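PDB 4ZPJ: extracellular ligand-binding receptor from Sphaerobacter thermophilus, which probably serves as the substrate-binding component of an ABC transporter, capturing a small extracellular ligand for uptake. Local coordinates for residues A[230-244]-A[262-275]. Numbering follows the deposited sequence.
Sequences PIGTQDFGPYLQRIE and DAIRFLVQYQEFGL. With ZN (zinc ion), chain J; ZN (zinc ion), chain F.
The loop 230–236 runs alongside helix 262–272, bringing the CA atoms of Phe236 and Phe266 to 6.2 Å, and then turns into helix 237–244, whose axis crosses that of helix 262–272 at -59° with a closest approach of 10.4 Å. Three polar side chains of helix 262–272 hold the loop by its main chain. Asp262 OD2 accepts from Gly232 N (3.0 Å) through its syn lone pair, within the type II turn Pro230–Thr233. Arg265, bent at chi3 (-58°), presents its guanidinium side-on, so that NE (2.9 Å) and NH2 both donate to Thr233 O, while NH2 also forms a salt bridge with Asp262 OD1. The amide of Gln234 lies over one face of this guanidinium. Gln269, extended beyond CG, bonds to two main-chain groups at once: NE2 donates nearly straight to Gln234 O (2.9 Å, 172°), and OE1 receives Phe236 N (2.8 Å) on a lone pair in its carbonyl plane. This pairing fixes the rotation of the Gln269 side-chain amide. Nearby, Asp235 OD1 accepts a weak capping bond from Gly237 N, and its OD2 binds a zinc ion.

On the side facing helix 262–272, Phe236 is held between Phe266 CB over one face and Thr233 CG2 over the centre of the other; the edge of the Phe266 ring meets it in a T-shaped stack. Farther along, Leu240 splits its branches, CD2 touching Phe266 CE1 (3.6 Å) and Tyr270 CD1, and CD1 packing on Phe273 CB. Inward, Phe266 and Tyr270 rest on strands 252–256 and 281–283, packing helix 262–272 against the parallel sheet of this lobe. The bonds to main-chain atoms, backed by the apolar packing, probably limit the movement of the loop relative to helix 262–272.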
loop_
_atom_site.group_PDB
_atom_site.type_symbol
_atom_site.label_atom_id
_atom_site.label_comp_id
_atom_site.label_asym_id
_atom_site.label_seq_id
_atom_site.Cartn_x
_atom_site.Cartn_y
_atom_site.Cartn_z
ATOM N N PRO A 230 20.122 6.831 5.537
ATOM C CA PRO A 230 20.253 5.736 4.552
ATOM C C PRO A 230 19.415 4.522 4.895
ATOM O O PRO A 230 19.153 4.243 6.066
ATOM C CB PRO A 230 21.732 5.343 4.621
ATOM C CG PRO A 230 22.434 6.495 5.279
ATOM C CD PRO A 230 21.409 7.173 6.164
ATOM N N ILE A 231 19.054 3.761 3.876
ATOM C CA ILE A 231 18.478 2.453 4.103
ATOM C C ILE A 231 19.436 1.643 4.968
ATOM O O ILE A 231 20.646 1.711 4.731
ATOM C CB ILE A 231 18.294 1.662 2.794
ATOM C CG1 ILE A 231 17.409 2.407 1.806
ATOM C CG2 ILE A 231 17.703 0.287 3.106
ATOM C CD1 ILE A 231 15.970 2.129 2.027
ATOM N N GLY A 232 18.885 0.877 5.922
ATOM C CA GLY A 232 19.633 -0.017 6.802
ATOM C C GLY A 232 20.401 0.663 7.931
ATOM O O GLY A 232 21.341 0.074 8.482
ATOM N N THR A 233 20.012 1.893 8.281
ATOM C CA THR A 233 20.578 2.604 9.423
ATOM C C THR A 233 20.302 1.862 10.751
ATOM O O THR A 233 19.196 1.432 11.011
ATOM C CB THR A 233 20.032 4.044 9.496
ATOM O OG1 THR A 233 20.466 4.769 8.341
ATOM C CG2 THR A 233 20.522 4.749 10.722
ATOM N N GLN A 234 21.339 1.745 11.574
ATOM C CA GLN A 234 21.315 1.024 12.814
ATOM C C GLN A 234 21.167 2.009 13.991
ATOM O O GLN A 234 20.312 1.839 14.859
ATOM C CB GLN A 234 22.640 0.280 12.935
ATOM C CG GLN A 234 22.492 -1.118 13.475
ATOM C CD GLN A 234 21.857 -2.056 12.474
ATOM O OE1 GLN A 234 22.125 -1.980 11.275
ATOM N NE2 GLN A 234 21.009 -2.943 12.960
ATOM N N ASP A 235 22.009 3.044 13.993
ATOM C CA ASP A 235 22.008 4.095 15.030
ATOM C C ASP A 235 21.237 5.268 14.459
ATOM O O ASP A 235 21.742 5.978 13.599
ATOM C CB ASP A 235 23.479 4.547 15.406
ATOM C CG ASP A 235 23.534 5.573 16.608
ATOM O OD1 ASP A 235 22.410 5.878 17.157
ATOM O OD2 ASP A 235 24.688 6.084 17.036
ATOM N N PHE A 236 20.034 5.502 14.955
ATOM C CA PHE A 236 19.237 6.670 14.483
ATOM C C PHE A 236 19.580 7.947 15.295
ATOM O O PHE A 236 19.224 9.058 14.889
ATOM C CB PHE A 236 17.723 6.384 14.444
ATOM C CG PHE A 236 17.276 5.701 13.179
ATOM C CD1 PHE A 236 17.166 6.408 11.988
ATOM C CD2 PHE A 236 16.984 4.344 13.161
ATOM C CE1 PHE A 236 16.792 5.768 10.814
ATOM C CE2 PHE A 236 16.584 3.701 11.986
ATOM C CZ PHE A 236 16.490 4.410 10.816
ATOM N N GLY A 237 20.269 7.770 16.421
ATOM C CA GLY A 237 20.888 8.893 17.205
ATOM C C GLY A 237 21.167 10.178 16.429
ATOM O O GLY A 237 20.616 11.224 16.731
ATOM N N PRO A 238 22.010 10.104 15.395
ATOM C CA PRO A 238 22.393 11.360 14.746
ATOM C C PRO A 238 21.215 12.003 14.050
ATOM O O PRO A 238 21.044 13.210 14.148
ATOM C CB PRO A 238 23.497 10.931 13.751
ATOM C CG PRO A 238 24.019 9.626 14.315
ATOM C CD PRO A 238 22.752 8.963 14.835
ATOM N N TYR A 239 20.382 11.199 13.398
ATOM C CA TYR A 239 19.226 11.725 12.653
ATOM C C TYR A 239 18.182 12.264 13.609
ATOM O O TYR A 239 17.551 13.238 13.307
ATOM C CB TYR A 239 18.659 10.664 11.725
ATOM C CG TYR A 239 19.763 10.140 10.858
ATOM C CD1 TYR A 239 20.200 10.867 9.752
ATOM C CD2 TYR A 239 20.453 8.986 11.200
ATOM C CE1 TYR A 239 21.283 10.431 8.993
ATOM C CE2 TYR A 239 21.545 8.541 10.446
ATOM C CZ TYR A 239 21.952 9.261 9.340
ATOM O OH TYR A 239 23.024 8.833 8.594
ATOM N N LEU A 240 18.046 11.621 14.765
ATOM C CA LEU A 240 17.186 12.057 15.843
ATOM C C LEU A 240 17.625 13.389 16.390
ATOM O O LEU A 240 16.804 14.287 16.593
ATOM C CB LEU A 240 17.167 11.032 16.978
ATOM C CG LEU A 240 16.453 9.683 16.692
ATOM C CD1 LEU A 240 16.325 8.882 17.968
ATOM C CD2 LEU A 240 15.076 9.848 16.083
ATOM N N GLN A 241 18.920 13.529 16.607
ATOM C CA GLN A 241 19.453 14.810 17.028
ATOM C C GLN A 241 19.116 15.888 15.969
ATOM O O GLN A 241 18.601 16.940 16.319
ATOM C CB GLN A 241 20.948 14.699 17.432
ATOM C CG GLN A 241 21.093 14.242 18.899
ATOM C CD GLN A 241 22.526 13.983 19.392
ATOM O OE1 GLN A 241 22.724 13.551 20.538
ATOM N NE2 GLN A 241 23.528 14.267 18.544
ATOM N N ARG A 242 19.304 15.607 14.688
ATOM C CA ARG A 242 18.982 16.612 13.674
ATOM C C ARG A 242 17.510 16.945 13.677
ATOM O O ARG A 242 17.121 18.124 13.532
ATOM C CB ARG A 242 19.419 16.178 12.278
ATOM C CG ARG A 242 20.896 15.780 12.225
ATOM C CD ARG A 242 21.493 15.719 10.821
ATOM N NE ARG A 242 22.647 14.807 10.781
ATOM C CZ ARG A 242 23.361 14.497 9.692
ATOM N NH1 ARG A 242 24.393 13.652 9.800
ATOM N NH2 ARG A 242 23.065 15.024 8.503
ATOM N N ILE A 243 16.670 15.926 13.856
ATOM C CA ILE A 243 15.251 16.169 13.928
ATOM C C ILE A 243 14.977 17.050 15.124
ATOM O O ILE A 243 14.243 18.013 14.988
ATOM C CB ILE A 243 14.425 14.870 14.021
ATOM C CG1 ILE A 243 14.515 14.102 12.694
ATOM C CG2 ILE A 243 12.985 15.179 14.418
ATOM C CD1 ILE A 243 14.122 12.640 12.778
ATOM N N GLU A 244 15.559 16.741 16.276
ATOM C CA GLU A 244 15.320 17.536 17.469
ATOM C C GLU A 244 15.556 18.997 17.184
ATOM O O GLU A 244 14.812 19.858 17.632
ATOM C CB GLU A 244 16.256 17.160 18.643
ATOM C CG GLU A 244 15.649 17.602 19.989
ATOM C CD GLU A 244 16.625 17.775 21.120
ATOM O OE1 GLU A 244 17.810 17.403 20.962
ATOM O OE2 GLU A 244 16.188 18.257 22.196
ATOM N N ASP A 262 14.178 -0.946 9.634
ATOM C CA ASP A 262 14.413 0.495 9.802
ATOM C C ASP A 262 13.281 1.156 10.666
ATOM O O ASP A 262 13.521 1.984 11.590
ATOM C CB ASP A 262 14.503 1.202 8.434
ATOM C CG ASP A 262 15.847 0.981 7.719
ATOM O OD1 ASP A 262 16.699 0.202 8.213
ATOM O OD2 ASP A 262 16.085 1.620 6.656
ATOM N N ALA A 263 12.051 0.791 10.368
ATOM C CA ALA A 263 10.916 1.425 11.032
ATOM C C ALA A 263 10.848 1.070 12.495
ATOM O O ALA A 263 10.572 1.942 13.323
ATOM C CB ALA A 263 9.641 1.105 10.316
ATOM N N ILE A 264 11.166 -0.183 12.798
ATOM C CA ILE A 264 11.205 -0.689 14.159
ATOM C C ILE A 264 12.315 0.019 14.945
ATOM O O ILE A 264 12.038 0.558 16.061
ATOM C CB ILE A 264 11.431 -2.210 14.211
ATOM C CG1 ILE A 264 10.281 -2.961 13.542
ATOM C CG2 ILE A 264 11.618 -2.688 15.666
ATOM C CD1 ILE A 264 10.566 -4.444 13.287
ATOM N N ARG A 265 13.529 0.047 14.369
ATOM C CA ARG A 265 14.674 0.718 15.049
ATOM C C ARG A 265 14.414 2.248 15.223
ATOM O O ARG A 265 14.700 2.827 16.272
ATOM C CB ARG A 265 16.009 0.439 14.305
ATOM C CG ARG A 265 16.546 -0.986 14.480
ATOM C CD ARG A 265 17.994 -1.100 13.939
ATOM N NE ARG A 265 17.983 -0.699 12.520
ATOM C CZ ARG A 265 17.670 -1.494 11.479
ATOM N NH1 ARG A 265 17.429 -2.801 11.662
ATOM N NH2 ARG A 265 17.635 -0.988 10.239
ATOM N N PHE A 266 13.820 2.885 14.223
ATOM C CA PHE A 266 13.522 4.286 14.374
ATOM C C PHE A 266 12.501 4.562 15.508
ATOM O O PHE A 266 12.758 5.399 16.394
ATOM C CB PHE A 266 13.010 4.906 13.077
ATOM C CG PHE A 266 12.560 6.334 13.244
ATOM C CD1 PHE A 266 13.464 7.358 13.220
ATOM C CD2 PHE A 266 11.227 6.631 13.485
ATOM C CE1 PHE A 266 13.048 8.677 13.406
ATOM C CE2 PHE A 266 10.794 7.944 13.686
ATOM C CZ PHE A 266 11.708 8.973 13.642
ATOM N N LEU A 267 11.350 3.886 15.478
ATOM C CA LEU A 267 10.319 4.178 16.484
ATOM C C LEU A 267 10.811 3.880 17.856
ATOM O O LEU A 267 10.636 4.674 18.764
ATOM C CB LEU A 267 9.039 3.400 16.214
ATOM C CG LEU A 267 8.267 4.090 15.107
ATOM C CD1 LEU A 267 7.168 3.219 14.573
ATOM C CD2 LEU A 267 7.724 5.406 15.617
ATOM N N VAL A 268 11.506 2.768 18.016
ATOM C CA VAL A 268 11.934 2.370 19.338
ATOM C C VAL A 268 12.951 3.407 19.833
ATOM O O VAL A 268 12.931 3.775 21.007
ATOM C CB VAL A 268 12.557 0.921 19.354
ATOM C CG1 VAL A 268 13.470 0.711 20.557
ATOM C CG2 VAL A 268 11.483 -0.175 19.352
ATOM N N GLN A 269 13.830 3.884 18.960
ATOM C CA GLN A 269 14.885 4.805 19.417
ATOM C C GLN A 269 14.324 6.208 19.602
ATOM O O GLN A 269 14.769 6.976 20.451
ATOM C CB GLN A 269 16.098 4.799 18.484
ATOM C CG GLN A 269 16.775 3.415 18.394
ATOM C CD GLN A 269 17.939 3.384 17.402
ATOM O OE1 GLN A 269 18.483 4.414 17.016
ATOM N NE2 GLN A 269 18.306 2.204 16.977
ATOM N N TYR A 270 13.310 6.515 18.835
ATOM C CA TYR A 270 12.589 7.763 19.022
ATOM C C TYR A 270 12.050 7.846 20.442
ATOM O O TYR A 270 12.149 8.891 21.070
ATOM C CB TYR A 270 11.495 7.908 17.975
ATOM C CG TYR A 270 10.907 9.282 17.882
ATOM C CD1 TYR A 270 11.485 10.263 17.046
ATOM C CD2 TYR A 270 9.789 9.625 18.602
ATOM C CE1 TYR A 270 10.941 11.533 16.936
ATOM C CE2 TYR A 270 9.228 10.889 18.483
ATOM C CZ TYR A 270 9.802 11.831 17.650
ATOM O OH TYR A 270 9.267 13.086 17.579
ATOM N N GLN A 271 11.583 6.742 20.988
ATOM C CA GLN A 271 11.064 6.766 22.334
ATOM C C GLN A 271 12.159 6.688 23.358
ATOM O O GLN A 271 12.175 7.432 24.313
ATOM C CB GLN A 271 10.125 5.598 22.539
ATOM C CG GLN A 271 9.607 5.459 23.955
ATOM C CD GLN A 271 9.065 4.060 24.190
ATOM O OE1 GLN A 271 9.675 3.057 23.797
ATOM N NE2 GLN A 271 7.918 3.991 24.824
ATOM N N GLU A 272 13.086 5.770 23.158
ATOM C CA GLU A 272 14.189 5.578 24.100
ATOM C C GLU A 272 15.072 6.813 24.269
ATOM O O GLU A 272 15.555 7.085 25.355
ATOM C CB GLU A 272 15.046 4.364 23.678
ATOM C CG GLU A 272 14.313 3.052 23.903
ATOM C CD GLU A 272 15.158 1.823 23.616
ATOM O OE1 GLU A 272 16.142 1.904 22.840
ATOM O OE2 GLU A 272 14.815 0.752 24.172
ATOM N N PHE A 273 15.236 7.566 23.197
ATOM C CA PHE A 273 16.094 8.766 23.178
ATOM C C PHE A 273 15.348 9.947 23.797
ATOM O O PHE A 273 15.960 10.934 24.165
ATOM C CB PHE A 273 16.445 9.059 21.730
ATOM C CG PHE A 273 17.676 9.872 21.515
ATOM C CD1 PHE A 273 18.929 9.314 21.689
ATOM C CD2 PHE A 273 17.585 11.172 20.999
ATOM C CE1 PHE A 273 20.067 10.066 21.449
ATOM C CE2 PHE A 273 18.714 11.926 20.749
ATOM C CZ PHE A 273 19.962 11.372 20.972
ATOM N N GLY A 274 14.024 9.857 23.946
ATOM C CA GLY A 274 13.344 10.867 24.750
ATOM C C GLY A 274 12.465 11.797 23.924
ATOM O O GLY A 274 11.704 12.596 24.479
ATOM N N LEU A 275 12.541 11.657 22.603
ATOM C CA LEU A 275 11.765 12.514 21.716
ATOM C C LEU A 275 10.289 12.215 21.774
ATOM O O LEU A 275 9.493 13.086 21.610
ATOM C CB LEU A 275 12.261 12.447 20.269
ATOM C CG LEU A 275 13.728 12.816 20.077
ATOM C CD1 LEU A 275 13.959 13.299 18.649
ATOM C CD2 LEU A 275 14.203 13.908 21.036
HETATM ZN ZN ZN J . 18.267 16.596 22.693
HETATM ZN ZN ZN F . 24.680 7.021 18.597
HETATM O O HOH W 1 16.700 14.978 23.848
#